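Local coordinates for protein beta carbonic anhydrase (Burkholderia pseudomallei, PDB 6YJN) that probably catalyses the reversible hydration of carbon dioxide to hydrogencarbonate and a proton, using one zinc ion bound in each subunit, at residues G107-L112 against A146-L151. Numbering follows the deposited sequence.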
ATOM      1  N   GLY A 107       7.735 -14.033 -12.450  1.00 93.29           N
ATOM      2  CA  GLY A 107       6.839 -12.889 -12.438  1.00 74.82           C
ATOM      3  C   GLY A 107       6.669 -12.306 -13.840  1.00 77.20           C
ATOM      4  O   GLY A 107       5.551 -12.238 -14.341  1.00 71.77           O
ATOM      5  N   VAL A 108       7.794 -11.924 -14.471  1.00 82.32           N
ATOM      6  CA  VAL A 108       7.783 -11.268 -15.772  1.00 81.25           C
ATOM      7  C   VAL A 108       7.176 -12.205 -16.808  1.00 87.88           C
ATOM      8  O   VAL A 108       6.584 -11.745 -17.779  1.00 91.14           O
ATOM      9  CB  VAL A 108       9.180 -10.800 -16.216  1.00 87.01           C
ATOM     10  CG1 VAL A 108       9.132 -10.206 -17.615  1.00 84.21           C
ATOM     11  CG2 VAL A 108       9.796  -9.813 -15.232  1.00 83.20           C
ATOM     12  N   ASN A 109       7.346 -13.512 -16.581  1.00 97.82           N
ATOM     13  CA  ASN A 109       6.747 -14.538 -17.415  1.00 93.31           C
ATOM     14  C   ASN A 109       5.232 -14.479 -17.265  1.00 89.23           C
ATOM     15  O   ASN A 109       4.523 -14.211 -18.233  1.00104.34           O
ATOM     16  CB  ASN A 109       7.272 -15.940 -17.094  1.00 86.04           C
ATOM     17  CG  ASN A 109       7.146 -16.883 -18.270  1.00 90.20           C
ATOM     18  OD1 ASN A 109       6.722 -16.484 -19.349  1.00109.58           O
ATOM     19  ND2 ASN A 109       7.534 -18.132 -18.086  1.00 98.06           N
ATOM     20  N   ALA A 110       4.758 -14.713 -16.038  1.00 79.40           N
ATOM     21  CA  ALA A 110       3.334 -14.863 -15.783  1.00 82.86           C
ATOM     22  C   ALA A 110       2.568 -13.687 -16.399  1.00 91.86           C
ATOM     23  O   ALA A 110       1.488 -13.864 -16.966  1.00 96.52           O
ATOM     24  CB  ALA A 110       3.098 -15.004 -14.299  1.00 74.43           C
ATOM     25  N   ALA A 111       3.162 -12.493 -16.289  1.00 94.30           N
ATOM     26  CA  ALA A 111       2.657 -11.270 -16.885  1.00 91.69           C
ATOM     27  C   ALA A 111       2.534 -11.475 -18.388  1.00 95.59           C
ATOM     28  O   ALA A 111       1.497 -11.945 -18.841  1.00110.10           O
ATOM     29  CB  ALA A 111       3.596 -10.136 -16.557  1.00101.88           C
ATOM     30  N   LEU A 112       3.607 -11.131 -19.116  1.00 91.88           N
ATOM     31  CA  LEU A 112       3.857 -11.428 -20.523  1.00 91.23           C
ATOM     32  C   LEU A 112       2.765 -12.295 -21.154  1.00109.09           C
ATOM     33  O   LEU A 112       2.175 -11.902 -22.164  1.00118.24           O
ATOM     34  CB  LEU A 112       5.225 -12.109 -20.633  1.00 82.70           C
ATOM     35  CG  LEU A 112       5.883 -12.111 -22.012  1.00 84.96           C
ATOM     36  CD1 LEU A 112       5.854 -10.732 -22.657  1.00 85.05           C
ATOM     37  CD2 LEU A 112       7.314 -12.619 -21.917  1.00 86.08           C
ATOM     38  N   ALA A 146      13.395 -13.521 -26.894  1.00107.23           N
ATOM     39  CA  ALA A 146      13.815 -12.153 -27.157  1.00103.35           C
ATOM     40  C   ALA A 146      12.933 -11.207 -26.351  1.00 98.59           C
ATOM     41  O   ALA A 146      13.401 -10.591 -25.399  1.00 97.96           O
ATOM     42  CB  ALA A 146      13.741 -11.841 -28.632  1.00109.75           C
ATOM     43  N   ARG A 147      11.650 -11.137 -26.729  1.00 99.99           N
ATOM     44  CA  ARG A 147      10.673 -10.289 -26.062  1.00102.47           C
ATOM     45  C   ARG A 147      10.874 -10.379 -24.552  1.00 96.72           C
ATOM     46  O   ARG A 147      11.044  -9.367 -23.875  1.00101.59           O
ATOM     47  CB  ARG A 147       9.246 -10.720 -26.416  1.00 98.84           C
ATOM     48  CG  ARG A 147       8.677 -10.068 -27.668  1.00106.05           C
ATOM     49  CD  ARG A 147       7.166 -10.187 -27.665  1.00105.01           C
ATOM     50  NE  ARG A 147       6.580 -10.112 -28.994  1.00118.23           N
ATOM     51  CZ  ARG A 147       5.501 -10.782 -29.383  1.00134.80           C
ATOM     52  NH1 ARG A 147       4.880 -11.588 -28.538  1.00150.86           N
ATOM     53  NH2 ARG A 147       5.048 -10.645 -30.616  1.00137.81           N
ATOM     54  N   TYR A 148      10.862 -11.617 -24.050  1.00 85.76           N
ATOM     55  CA  TYR A 148      11.035 -11.901 -22.638  1.00 78.17           C
ATOM     56  C   TYR A 148      12.315 -11.227 -22.140  1.00 77.28           C
ATOM     57  O   TYR A 148      12.257 -10.345 -21.282  1.00 77.96           O
ATOM     58  CB  TYR A 148      10.940 -13.414 -22.445  1.00 75.92           C
ATOM     59  CG  TYR A 148      10.905 -13.937 -21.033  1.00 84.88           C
ATOM     60  CD1 TYR A 148       9.927 -13.548 -20.123  1.00 98.43           C
ATOM     61  CD2 TYR A 148      11.814 -14.898 -20.627  1.00 84.77           C
ATOM     62  CE1 TYR A 148       9.882 -14.064 -18.833  1.00 91.65           C
ATOM     63  CE2 TYR A 148      11.787 -15.420 -19.343  1.00 97.56           C
ATOM     64  CZ  TYR A 148      10.823 -15.003 -18.444  1.00 92.47           C
ATOM     65  OH  TYR A 148      10.827 -15.537 -17.192  1.00 86.57           O
ATOM     66  N   ARG A 149      13.465 -11.606 -22.718  1.00 82.62           N
ATOM     67  CA  ARG A 149      14.727 -10.981 -22.345  1.00 83.45           C
ATOM     68  C   ARG A 149      14.497  -9.467 -22.304  1.00 88.01           C
ATOM     69  O   ARG A 149      14.583  -8.845 -21.240  1.00 82.06           O
ATOM     70  CB  ARG A 149      15.880 -11.416 -23.266  1.00 70.14           C
ATOM     71  CG  ARG A 149      16.527 -12.768 -22.963  1.00 65.32           C
ATOM     72  CD  ARG A 149      18.054 -12.887 -23.057  1.00 50.76           C
ATOM     73  N   ARG A 150      14.109  -8.911 -23.462  1.00 80.13           N
ATOM     74  CA  ARG A 150      13.934  -7.480 -23.647  1.00 84.32           C
ATOM     75  C   ARG A 150      12.947  -6.917 -22.633  1.00 85.91           C
ATOM     76  O   ARG A 150      13.076  -5.765 -22.226  1.00 93.64           O
ATOM     77  CB  ARG A 150      13.405  -7.151 -25.046  1.00 91.71           C
ATOM     78  CG  ARG A 150      14.406  -7.343 -26.172  1.00 98.69           C
ATOM     79  CD  ARG A 150      15.652  -6.499 -26.097  1.00 92.11           C
ATOM     80  NE  ARG A 150      16.591  -7.152 -26.995  1.00122.64           N
ATOM     81  CZ  ARG A 150      17.258  -8.275 -26.728  1.00125.37           C
ATOM     82  NH1 ARG A 150      17.100  -8.880 -25.561  1.00 91.93           N
ATOM     83  NH2 ARG A 150      18.088  -8.778 -27.627  1.00146.36           N
ATOM     84  N   LEU A 151      11.947  -7.718 -22.251  1.00 82.91           N
ATOM     85  CA  LEU A 151      11.015  -7.260 -21.237  1.00 85.45           C
ATOM     86  C   LEU A 151      11.684  -7.204 -19.860  1.00 84.86           C
ATOM     87  O   LEU A 151      11.620  -6.174 -19.190  1.00 79.51           O
ATOM     88  CB  LEU A 151       9.739  -8.110 -21.229  1.00 90.46           C
ATOM     89  CG  LEU A 151       8.659  -7.613 -20.259  1.00 95.25           C
ATOM     90  CD1 LEU A 151       8.321  -6.145 -20.486  1.00 81.67           C
ATOM     91  CD2 LEU A 151       7.404  -8.477 -20.295  1.00 83.25           C
TER
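Tyr148 reaches across from helix 145-165 and sets one edge of its ring against the backbone joining Val108 to Asn109. The evidence is that CE1 of Tyr148 lies 3.4 Å from N of Asn109, with that nitrogen and the carbonyl carbon of Val108 close to the ring plane. Tyr148 extends its ring towards helix 106-112 because chi1 is -172°, which places CG opposite the backbone N, although its CB starts out along the flank. Asn109 stands roughly at a right angle to the tyrosine: its CB meets the phenol oxygen OH of Tyr148 at 3.6 Å, and its amide plane is turned 50° from the ring. The hydroxyl does not bond to that amide; it is hydrogen-bonded to the main-chain O of Cys105, a residue that binds the zinc ion, which holds the far end of the ring beside the metal site.

Leu112 divides its two methyls between two partners. CD2 comes obliquely to the tyrosine, 3.3 Å from CD1 of Tyr148, while CD1 touches CD2 of Leu151 at 3.6 Å. The same Leu151 methyl also meets Val108, whose CG1 is 3.6 Å from CD2 of Leu151. The Leu151 side chain runs past those of Val108 and Leu112 in the opposite direction, and its CD2 joins the two residues, about one helical turn apart. No hydrogen bond links the two segments, so the join rests on apolar packing and the ring edge.

The segment axes approach to 10.4 Å at 123°, a steep crossing rather than an antiparallel pair. The contact thus packs helix 145-165 of the beta-class carbonic anhydrase fold against the short helix 106-112, which follows strand 96-102 and its zinc-binding last residue His102; helix 120-133 packs on it through Ala110 and Ala111, and Leu151 also touches Leu138 of helix 135-139.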